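Local coordinates for protein L-asparaginase 1 (Escherichia coli, PDB 6NXC) that catalyses the hydrolysis of L-asparagine to L-aspartate and ammonium as an allosterically activated cytoplasmic homotetramer, at residues G49-Q52 with R53-A56; D82-P85 with E86-Q89; A92-I95 with K96-D100. The protein carries 1 engineered substitution. All coordinates share one frame; numbering follows the deposited sequence.

Contact 1 of 3, residues G49-Q52 with R53-A56; sequences GHLQ and RQLA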
ATOM      1  N   GLY B  49     -28.177   9.085  26.010  1.00 50.34           N
ATOM      2  CA  GLY B  49     -29.077   7.935  25.723  1.00 45.97           C
ATOM      3  C   GLY B  49     -29.314   7.670  24.227  1.00 41.80           C
ATOM      4  O   GLY B  49     -29.977   6.650  23.878  1.00 42.22           O
ATOM      5  N   HIS B  50     -28.757   8.510  23.360  1.00 42.16           N
ATOM      6  CA  HIS B  50     -28.939   8.491  21.895  1.00 48.94           C
ATOM      7  C   HIS B  50     -28.293   7.239  21.270  1.00 47.61           C
ATOM      8  O   HIS B  50     -28.940   6.627  20.455  1.00 36.53           O
ATOM      9  CB  HIS B  50     -28.375   9.777  21.309  1.00 55.21           C
ATOM     10  CG  HIS B  50     -28.908  10.032  19.954  1.00 65.26           C
ATOM     11  ND1 HIS B  50     -28.131  10.556  18.950  1.00 76.50           N
ATOM     12  CD2 HIS B  50     -30.137   9.825  19.442  1.00 72.41           C
ATOM     13  CE1 HIS B  50     -28.866  10.678  17.867  1.00 84.70           C
ATOM     14  NE2 HIS B  50     -30.098  10.232  18.145  1.00 79.58           N
ATOM     15  N   LEU B  51     -27.052   6.871  21.630  1.00 39.32           N
ATOM     16  CA  LEU B  51     -26.375   5.658  21.093  1.00 34.40           C
ATOM     17  C   LEU B  51     -27.243   4.403  21.340  1.00 29.32           C
ATOM     18  O   LEU B  51     -27.470   3.625  20.402  1.00 28.33           O
ATOM     19  CB  LEU B  51     -24.982   5.455  21.725  1.00 32.42           C
ATOM     20  CG  LEU B  51     -24.512   4.015  21.475  1.00 34.93           C
ATOM     21  CD1 LEU B  51     -24.116   3.934  20.015  1.00 35.31           C
ATOM     22  CD2 LEU B  51     -23.425   3.546  22.431  1.00 38.48           C
ATOM     23  N   GLN B  52     -27.613   4.136  22.573  1.00 25.92           N
ATOM     24  CA  GLN B  52     -28.353   2.945  23.012  1.00 25.26           C
ATOM     25  C   GLN B  52     -29.735   2.798  22.286  1.00 27.66           C
ATOM     26  O   GLN B  52     -30.124   1.700  21.911  1.00 21.73           O
ATOM     27  CB  GLN B  52     -28.542   3.060  24.508  1.00 30.86           C
ATOM     28  CG  GLN B  52     -27.251   3.226  25.299  1.00 34.55           C
ATOM     29  CD  GLN B  52     -26.921   4.642  25.759  1.00 36.80           C
ATOM     30  OE1 GLN B  52     -26.894   5.644  24.984  1.00 41.44           O
ATOM     31  NE2 GLN B  52     -26.720   4.751  27.060  1.00 47.55           N
ATOM     32  N   ARG B  53     -30.463   3.883  22.100  1.00 27.82           N
ATOM     33  CA  ARG B  53     -31.718   3.901  21.288  1.00 25.63           C
ATOM     34  C   ARG B  53     -31.331   3.595  19.839  1.00 24.63           C
ATOM     35  O   ARG B  53     -32.037   2.826  19.166  1.00 21.11           O
ATOM     36  CB  ARG B  53     -32.447   5.240  21.459  1.00 29.13           C
ATOM     37  CG  ARG B  53     -33.622   5.449  20.501  1.00 26.39           C
ATOM     38  CD  ARG B  53     -34.662   4.358  20.829  1.00 26.02           C
ATOM     39  NE  ARG B  53     -35.933   4.564  20.148  1.00 25.19           N
ATOM     40  CZ  ARG B  53     -36.946   3.675  20.087  1.00 28.61           C
ATOM     41  NH1 ARG B  53     -36.848   2.496  20.667  1.00 27.04           N
ATOM     42  NH2 ARG B  53     -38.019   3.974  19.372  1.00 36.62           N
ATOM     43  N   GLN B  54     -30.225   4.153  19.320  1.00 25.85           N
ATOM     44  CA  GLN B  54     -29.897   3.960  17.890  1.00 26.60           C
ATOM     45  C   GLN B  54     -29.589   2.470  17.694  1.00 20.23           C
ATOM     46  O   GLN B  54     -30.091   1.861  16.700  1.00 22.50           O
ATOM     47  CB  GLN B  54     -28.676   4.792  17.447  1.00 34.20           C
ATOM     48  CG  GLN B  54     -28.884   6.304  17.385  1.00 45.20           C
ATOM     49  CD  GLN B  54     -27.605   7.080  17.651  1.00 50.61           C
ATOM     50  OE1 GLN B  54     -26.782   6.703  18.483  1.00 57.44           O
ATOM     51  NE2 GLN B  54     -27.394   8.179  16.939  1.00 47.76           N
ATOM     52  N   LEU B  55     -28.893   1.821  18.650  1.00 19.62           N
ATOM     53  CA  LEU B  55     -28.567   0.382  18.482  1.00 20.16           C
ATOM     54  C   LEU B  55     -29.810  -0.480  18.646  1.00 20.63           C
ATOM     55  O   LEU B  55     -29.865  -1.486  17.909  1.00 20.44           O
ATOM     56  CB  LEU B  55     -27.490  -0.034  19.476  1.00 21.34           C
ATOM     57  CG  LEU B  55     -26.159   0.677  19.272  1.00 24.89           C
ATOM     58  CD1 LEU B  55     -25.164   0.170  20.297  1.00 29.00           C
ATOM     59  CD2 LEU B  55     -25.607   0.485  17.893  1.00 24.99           C
ATOM     60  N   ALA B  56     -30.765  -0.102  19.489  1.00 21.63           N
ATOM     61  CA  ALA B  56     -32.054  -0.806  19.608  1.00 22.73           C
ATOM     62  C   ALA B  56     -32.745  -0.872  18.242  1.00 21.03           C
ATOM     63  O   ALA B  56     -33.519  -1.826  17.998  1.00 21.74           O
ATOM     64  CB  ALA B  56     -32.916  -0.088  20.638  1.00 24.61           C
TER

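Contact 2 of 3, residues D82-P85 with E86-Q89; sequences DMTP and EDWQ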
ATOM      1  N   ASP B  82     -10.085  15.439  25.530  1.00 25.83           N
ATOM      2  CA  ASP B  82     -10.057  15.976  26.911  1.00 23.63           C
ATOM      3  C   ASP B  82      -9.592  14.859  27.904  1.00 24.02           C
ATOM      4  O   ASP B  82      -9.448  15.076  29.101  1.00 24.51           O
ATOM      5  CB  ASP B  82     -11.448  16.476  27.278  1.00 27.11           C
ATOM      6  CG  ASP B  82     -11.884  17.671  26.462  1.00 32.01           C
ATOM      7  OD1 ASP B  82     -11.000  18.529  26.253  1.00 32.57           O
ATOM      8  OD2 ASP B  82     -13.098  17.715  26.051  1.00 32.35           O
ATOM      9  N   MET B  83      -9.226  13.713  27.406  1.00 22.89           N
ATOM     10  CA  MET B  83      -8.808  12.584  28.283  1.00 23.63           C
ATOM     11  C   MET B  83      -7.547  12.919  29.064  1.00 23.88           C
ATOM     12  O   MET B  83      -6.580  13.460  28.542  1.00 21.53           O
ATOM     13  CB  MET B  83      -8.512  11.334  27.429  1.00 28.07           C
ATOM     14  CG  MET B  83      -9.684  10.750  26.829  1.00 35.39           C
ATOM     15  SD  MET B  83     -10.686  10.020  28.013  1.00 45.71           S
ATOM     16  CE  MET B  83      -9.755   8.513  28.274  1.00 46.53           C
ATOM     17  N   THR B  84      -7.458  12.409  30.294  1.00 20.63           N
ATOM     18  CA  THR B  84      -6.206  12.391  31.031  1.00 18.56           C
ATOM     19  C   THR B  84      -5.914  11.019  31.560  1.00 16.89           C
ATOM     20  O   THR B  84      -6.749  10.129  31.431  1.00 20.64           O
ATOM     21  CB  THR B  84      -6.324  13.371  32.193  1.00 25.46           C
ATOM     22  OG1 THR B  84      -7.256  12.781  33.105  1.00 25.24           O
ATOM     23  CG2 THR B  84      -6.800  14.751  31.814  1.00 28.90           C
ATOM     24  N   PRO B  85      -4.788  10.812  32.253  1.00 20.78           N
ATOM     25  CA  PRO B  85      -4.483   9.479  32.800  1.00 16.47           C
ATOM     26  C   PRO B  85      -5.493   9.002  33.829  1.00 20.06           C
ATOM     27  O   PRO B  85      -5.695   7.826  33.887  1.00 18.65           O
ATOM     28  CB  PRO B  85      -3.048   9.665  33.376  1.00 20.35           C
ATOM     29  CG  PRO B  85      -2.473  10.770  32.554  1.00 22.55           C
ATOM     30  CD  PRO B  85      -3.614  11.703  32.341  1.00 24.48           C
ATOM     31  N   GLU B  86      -6.186   9.935  34.541  1.00 18.27           N
ATOM     32  CA  GLU B  86      -7.256   9.569  35.494  1.00 19.78           C
ATOM     33  C   GLU B  86      -8.387   8.858  34.745  1.00 17.29           C
ATOM     34  O   GLU B  86      -8.980   7.892  35.276  1.00 18.13           O
ATOM     35  CB  GLU B  86      -7.775  10.793  36.227  1.00 26.73           C
ATOM     36  CG  GLU B  86      -6.728  11.331  37.207  1.00 27.40           C
ATOM     37  CD  GLU B  86      -5.924  12.512  36.688  1.00 32.66           C
ATOM     38  OE1 GLU B  86      -5.535  12.563  35.436  1.00 29.19           O
ATOM     39  OE2 GLU B  86      -5.685  13.416  37.512  1.00 30.18           O
ATOM     40  N   ASP B  87      -8.633   9.262  33.517  1.00 18.65           N
ATOM     41  CA  ASP B  87      -9.633   8.543  32.664  1.00 18.29           C
ATOM     42  C   ASP B  87      -9.216   7.096  32.358  1.00 18.64           C
ATOM     43  O   ASP B  87     -10.120   6.231  32.249  1.00 19.52           O
ATOM     44  CB  ASP B  87      -9.961   9.374  31.422  1.00 20.83           C
ATOM     45  CG  ASP B  87     -10.507  10.754  31.814  1.00 24.22           C
ATOM     46  OD1 ASP B  87     -11.498  10.809  32.673  1.00 27.46           O
ATOM     47  OD2 ASP B  87      -9.878  11.764  31.383  1.00 23.02           O
ATOM     48  N   TRP B  88      -7.920   6.810  32.105  1.00 20.24           N
ATOM     49  CA  TRP B  88      -7.500   5.462  31.789  1.00 15.44           C
ATOM     50  C   TRP B  88      -7.821   4.596  33.041  1.00 17.25           C
ATOM     51  O   TRP B  88      -8.298   3.457  32.940  1.00 18.05           O
ATOM     52  CB  TRP B  88      -5.978   5.440  31.514  1.00 15.65           C
ATOM     53  CG  TRP B  88      -5.509   6.290  30.380  1.00 14.13           C
ATOM     54  CD1 TRP B  88      -6.206   6.736  29.296  1.00 17.25           C
ATOM     55  CD2 TRP B  88      -4.199   6.878  30.286  1.00 16.53           C
ATOM     56  NE1 TRP B  88      -5.387   7.508  28.506  1.00 17.49           N
ATOM     57  CE2 TRP B  88      -4.185   7.660  29.105  1.00 17.87           C
ATOM     58  CE3 TRP B  88      -3.033   6.739  31.041  1.00 18.05           C
ATOM     59  CZ2 TRP B  88      -3.016   8.253  28.669  1.00 18.55           C
ATOM     60  CZ3 TRP B  88      -1.892   7.391  30.640  1.00 18.16           C
ATOM     61  CH2 TRP B  88      -1.919   8.170  29.491  1.00 20.31           C
ATOM     62  N   GLN B  89      -7.464   5.134  34.199  1.00 17.34           N
ATOM     63  CA  GLN B  89      -7.755   4.467  35.505  1.00 16.77           C
ATOM     64  C   GLN B  89      -9.246   4.183  35.681  1.00 14.63           C
ATOM     65  O   GLN B  89      -9.653   3.055  36.114  1.00 16.05           O
ATOM     66  CB  GLN B  89      -7.201   5.341  36.672  1.00 17.05           C
ATOM     67  CG  GLN B  89      -7.351   4.632  38.006  1.00 18.81           C
ATOM     68  CD  GLN B  89      -6.343   3.550  38.271  1.00 22.20           C
ATOM     69  OE1 GLN B  89      -5.250   3.585  37.767  1.00 23.70           O
ATOM     70  NE2 GLN B  89      -6.692   2.573  39.127  1.00 25.50           N
TER
HETATM   71  O   HOH W   1      -9.549  13.832  33.675  1.00 45.40           O

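Contact 3 of 3, residues A92-I95 with K96-D100; sequences AEDI and KAHYD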
ATOM      1  N   ALA B  92     -10.127   1.283  33.484  1.00 13.57           N
ATOM      2  CA  ALA B  92      -9.532   0.030  34.006  1.00 12.90           C
ATOM      3  C   ALA B  92     -10.366  -0.509  35.167  1.00 15.86           C
ATOM      4  O   ALA B  92     -10.665  -1.713  35.271  1.00 17.54           O
ATOM      5  CB  ALA B  92      -8.137   0.216  34.425  1.00 18.13           C
ATOM      6  N   GLU B  93     -10.794   0.417  36.033  1.00 16.76           N
ATOM      7  CA  GLU B  93     -11.648   0.057  37.200  1.00 18.09           C
ATOM      8  C   GLU B  93     -12.996  -0.483  36.758  1.00 18.53           C
ATOM      9  O   GLU B  93     -13.530  -1.407  37.428  1.00 17.75           O
ATOM     10  CB  GLU B  93     -11.799   1.211  38.171  1.00 19.48           C
ATOM     11  CG  GLU B  93     -10.444   1.641  38.751  1.00 23.02           C
ATOM     12  CD  GLU B  93     -10.436   2.927  39.603  1.00 27.67           C
ATOM     13  OE1 GLU B  93      -9.445   3.056  40.391  1.00 25.50           O
ATOM     14  OE2 GLU B  93     -11.376   3.805  39.472  1.00 28.93           O
ATOM     15  N   ASP B  94     -13.543   0.090  35.729  1.00 15.97           N
ATOM     16  CA  ASP B  94     -14.878  -0.363  35.258  1.00 17.43           C
ATOM     17  C   ASP B  94     -14.699  -1.786  34.680  1.00 15.95           C
ATOM     18  O   ASP B  94     -15.584  -2.588  34.867  1.00 18.52           O
ATOM     19  CB  ASP B  94     -15.383   0.591  34.189  1.00 16.75           C
ATOM     20  CG  ASP B  94     -16.797   0.449  33.669  1.00 20.62           C
ATOM     21  OD1 ASP B  94     -17.528  -0.139  34.343  1.00 22.18           O
ATOM     22  OD2 ASP B  94     -17.099   0.978  32.524  1.00 20.45           O
ATOM     23  N   ILE B  95     -13.615  -2.063  33.927  1.00 14.48           N
ATOM     24  CA  ILE B  95     -13.352  -3.444  33.396  1.00 15.69           C
ATOM     25  C   ILE B  95     -13.249  -4.420  34.585  1.00 17.59           C
ATOM     26  O   ILE B  95     -13.922  -5.476  34.582  1.00 18.62           O
ATOM     27  CB  ILE B  95     -12.102  -3.478  32.503  1.00 15.95           C
ATOM     28  CG1 ILE B  95     -12.342  -2.700  31.215  1.00 16.19           C
ATOM     29  CG2 ILE B  95     -11.579  -4.906  32.246  1.00 17.32           C
ATOM     30  CD1 ILE B  95     -11.046  -2.298  30.545  1.00 16.31           C
ATOM     31  N   LYS B  96     -12.498  -4.073  35.620  1.00 17.87           N
ATOM     32  CA  LYS B  96     -12.213  -4.962  36.774  1.00 17.54           C
ATOM     33  C   LYS B  96     -13.524  -5.198  37.515  1.00 16.82           C
ATOM     34  O   LYS B  96     -13.828  -6.354  37.833  1.00 16.25           O
ATOM     35  CB  LYS B  96     -11.186  -4.317  37.710  1.00 20.23           C
ATOM     36  CG  LYS B  96     -10.935  -5.039  39.057  1.00 23.67           C
ATOM     37  CD  LYS B  96     -10.417  -6.418  38.904  1.00 25.86           C
ATOM     38  CE  LYS B  96     -10.179  -7.183  40.193  1.00 33.82           C
ATOM     39  NZ  LYS B  96     -10.014  -8.649  39.912  1.00 36.48           N
ATOM     40  N   ALA B  97     -14.342  -4.155  37.663  1.00 17.19           N
ATOM     41  CA  ALA B  97     -15.684  -4.216  38.303  1.00 16.80           C
ATOM     42  C   ALA B  97     -16.577  -5.232  37.635  1.00 20.40           C
ATOM     43  O   ALA B  97     -17.342  -5.905  38.379  1.00 22.16           O
ATOM     44  CB  ALA B  97     -16.348  -2.879  38.355  1.00 20.06           C
ATOM     45  N   HIS B  98     -16.485  -5.401  36.326  1.00 18.22           N
ATOM     46  CA  HIS B  98     -17.424  -6.238  35.571  1.00 19.64           C
ATOM     47  C   HIS B  98     -16.727  -7.489  35.046  1.00 18.49           C
ATOM     48  O   HIS B  98     -17.389  -8.249  34.313  1.00 18.20           O
ATOM     49  CB  HIS B  98     -18.066  -5.393  34.490  1.00 23.15           C
ATOM     50  CG  HIS B  98     -18.869  -4.293  35.110  1.00 28.76           C
ATOM     51  ND1 HIS B  98     -18.283  -3.022  35.411  1.00 26.85           N
ATOM     52  CD2 HIS B  98     -20.134  -4.252  35.603  1.00 29.83           C
ATOM     53  CE1 HIS B  98     -19.235  -2.216  35.874  1.00 27.06           C
ATOM     54  NE2 HIS B  98     -20.325  -2.941  36.088  1.00 26.16           N
ATOM     55  N   TYR B  99     -15.475  -7.696  35.353  1.00 18.38           N
ATOM     56  CA  TYR B  99     -14.653  -8.744  34.696  1.00 16.79           C
ATOM     57  C   TYR B  99     -15.275 -10.109  34.810  1.00 17.80           C
ATOM     58  O   TYR B  99     -15.313 -10.841  33.812  1.00 15.24           O
ATOM     59  CB  TYR B  99     -13.277  -8.802  35.296  1.00 16.79           C
ATOM     60  CG  TYR B  99     -12.297  -9.713  34.590  1.00 15.32           C
ATOM     61  CD1 TYR B  99     -11.858  -9.507  33.297  1.00 17.45           C
ATOM     62  CD2 TYR B  99     -11.809 -10.865  35.233  1.00 14.36           C
ATOM     63  CE1 TYR B  99     -10.921 -10.310  32.714  1.00 17.64           C
ATOM     64  CE2 TYR B  99     -10.855 -11.659  34.654  1.00 16.73           C
ATOM     65  CZ  TYR B  99     -10.379 -11.402  33.386  1.00 19.39           C
ATOM     66  OH  TYR B  99      -9.420 -12.200  32.880  1.00 20.42           O
ATOM     67  N   ASP B 100     -15.652 -10.501  36.042  1.00 20.39           N
ATOM     68  CA  ASP B 100     -16.197 -11.888  36.222  1.00 22.26           C
ATOM     69  C   ASP B 100     -17.556 -12.074  35.586  1.00 23.30           C
ATOM     70  O   ASP B 100     -17.936 -13.268  35.348  1.00 27.07           O
ATOM     71  CB  ASP B 100     -16.230 -12.285  37.705  1.00 24.35           C
ATOM     72  CG  ASP B 100     -14.825 -12.458  38.272  1.00 27.30           C
ATOM     73  OD1 ASP B 100     -13.882 -12.698  37.503  1.00 28.99           O
ATOM     74  OD2 ASP B 100     -14.685 -12.355  39.485  1.00 34.50           O
TER

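Contact 1 of 3, residues G49-Q52 with R53-A56
Leu51 and Leu55, one helical turn apart, form the tightly packed side of this short helix. Leu51 turns CG away from its own N (chi1 163°), beside the carbonyl carbon, and its CD1 comes 3.9 Å from Leu55 CG, the two chains meeting at a slant. Tyr30 of strand 25-32 and Leu141 pack on Leu51, while Ile71 of strand 68-78 packs on Leu55, so two buried leucines suit a surface turned to the sheet and its neighbouring loop. Gln52 stands beside them and spends its polar end outside the turn: its NE2 hydrogen-bonds Glu73.

The other side is looser. Arg53 and Ala56 are exposed; the long aliphatic stem of Arg53 carries its guanidinium group away from the helix, an exposed position where a charged group suits the solvent side. Between these extremes lie His50 and Gln54. The Gln54 chain crosses His50, with CG 4.2 Å from the centroid of the imidazole and over its face, a CH-pi contact. The amide end is less certain: the ring is poorly ordered, and Gln54 OE1 stands 2.9 Å from His50 O, two acceptors that cannot bond each other, so the placing of this amide is doubtful.

Along the backbone, Gln54 N to His50 O, Leu55 N to Leu51 O and Ala56 N to Gln52 O are bonds of ordinary length. The first of the series, Arg53 N to Gly49 O, is weak at 3.3 Å. Gly49 fits the N-cap because its positive phi (77°) favours glycine, which has no side chain to strain. All this is the pattern of a short amphipathic alpha-helix, started by a glycine N-cap and laid with its leucine face against the N-terminal domain's sheet.

Contact 2 of 3, residues D82-P85 with E86-Q89
Asp87 holds CG beside its own backbone N (chi1 -58°), which sends the carboxylate back to Thr84; Met83, bent the same way at all three torsions, curls its methyl onto the same residue. Asp87 OD2 accepts Thr84 N at 2.7 Å through its anti lone pair, in a nearly straight bond (165°). Met83 CE lies 3.3 Å from Asp87 CB and approaches Trp88 CD1; an unbranched, flexible methionine can curl into this bend. A side chain reaching back to the amide three residues earlier, at the start of helix 85-98, is the N3 half of a capping box, the reciprocal Asp87 N to Thr84 OG1 bond not being made; aspartate suits it because one methylene puts its carboxylate within reach. Separately, Asp87 N makes a weak bond to Thr84 O. A water bridges the two side chains, 2.6 Å from Thr84 OG1 and donating to Asp87 OD2 at 3.1 Å.

The first helical turn tolerates Pro85, since an N-H there would find no earlier carbonyl; its CA lies over the six-membered Trp88 ring, 3.8 Å from the centroid. Its CB reaches Trp88 CZ3 at 3.7 Å. His330 meets the indole edge-to-face, and Pro239 of the second subunit packs on it.

Contact 3 of 3, residues A92-I95 with K96-D100
The imidazole of His98 meets Asp94 with its edge: ND1 gives its proton to Asp94 O at 2.8 Å, the oxygen lying practically in the ring plane and the N-H...O angle a straight 170°. The donor is equally well placed for the acceptor, since it stands in the carbonyl plane of Asp94. Tyr27 stacks its ring on the imidazole. The carboxylate of Asp94 is turned almost square to the His98 ring, 84° between the planes, with OD1 3.1 Å from His98 CE1. That carboxylate is engaged by others: Tyr27 OH bonds to OD1, and Tyr74 OH and His72 ND1 to OD2.

With CG beside the backbone N (chi1 -63°), His98 folds its ring back over the preceding turn, and a histidine can offer a flat N-H there. Asp94 O is thus gripped twice, strongly by the ring and weakly by His98 N at 3.3 Å. The same amide also bonds to Ile95 O at 3.1 Å. Were a leucine to stand here, Asp94 O would probably lose the strong, nearly straight ring bond, keeping the weak one from the backbone N, and Tyr27 would lose its stacking partner.

Earlier bonds are regular: Lys96 N to Ala92 O at 3.0 Å and Ala97 N to Glu93 O at 2.9 Å. Buried Ile95 packs on Ile107, while the Tyr99 side chain touches Phe105 and bonds through OH to Gly129 N. Helix 85-98 is the connection of a beta-alpha-beta crossover, joining parallel strands 68-78 and 104-108 with strand 25-32 between them, and this is its last part, pressed on the second strand.

Contacts 2 and 3 share helix 85-98: contact 2 is the loop and first turn, contact 3 the later turns, with two residues between them and centres 16 Å apart. A side-chain bond joins them: Gln89 NE2 of contact 2 holds Glu93 OE1 of contact 3. Contact 1 stands apart on helix 50-56, its nearest atoms about 15 Å from contact 2 and about 12 Å from contact 3. Contacts 1 and 2 stand at different distances from the catalytic site: the Gln54 side chain is about 10 Å from that of the nucleophile Thr34, whereas that of Asp82 is about 4 Å from that of substrate-binding Asp79. Separately, the Trp88 side chain is about 13 Å from a bound asparagine. Contact 3 lies away from these sites.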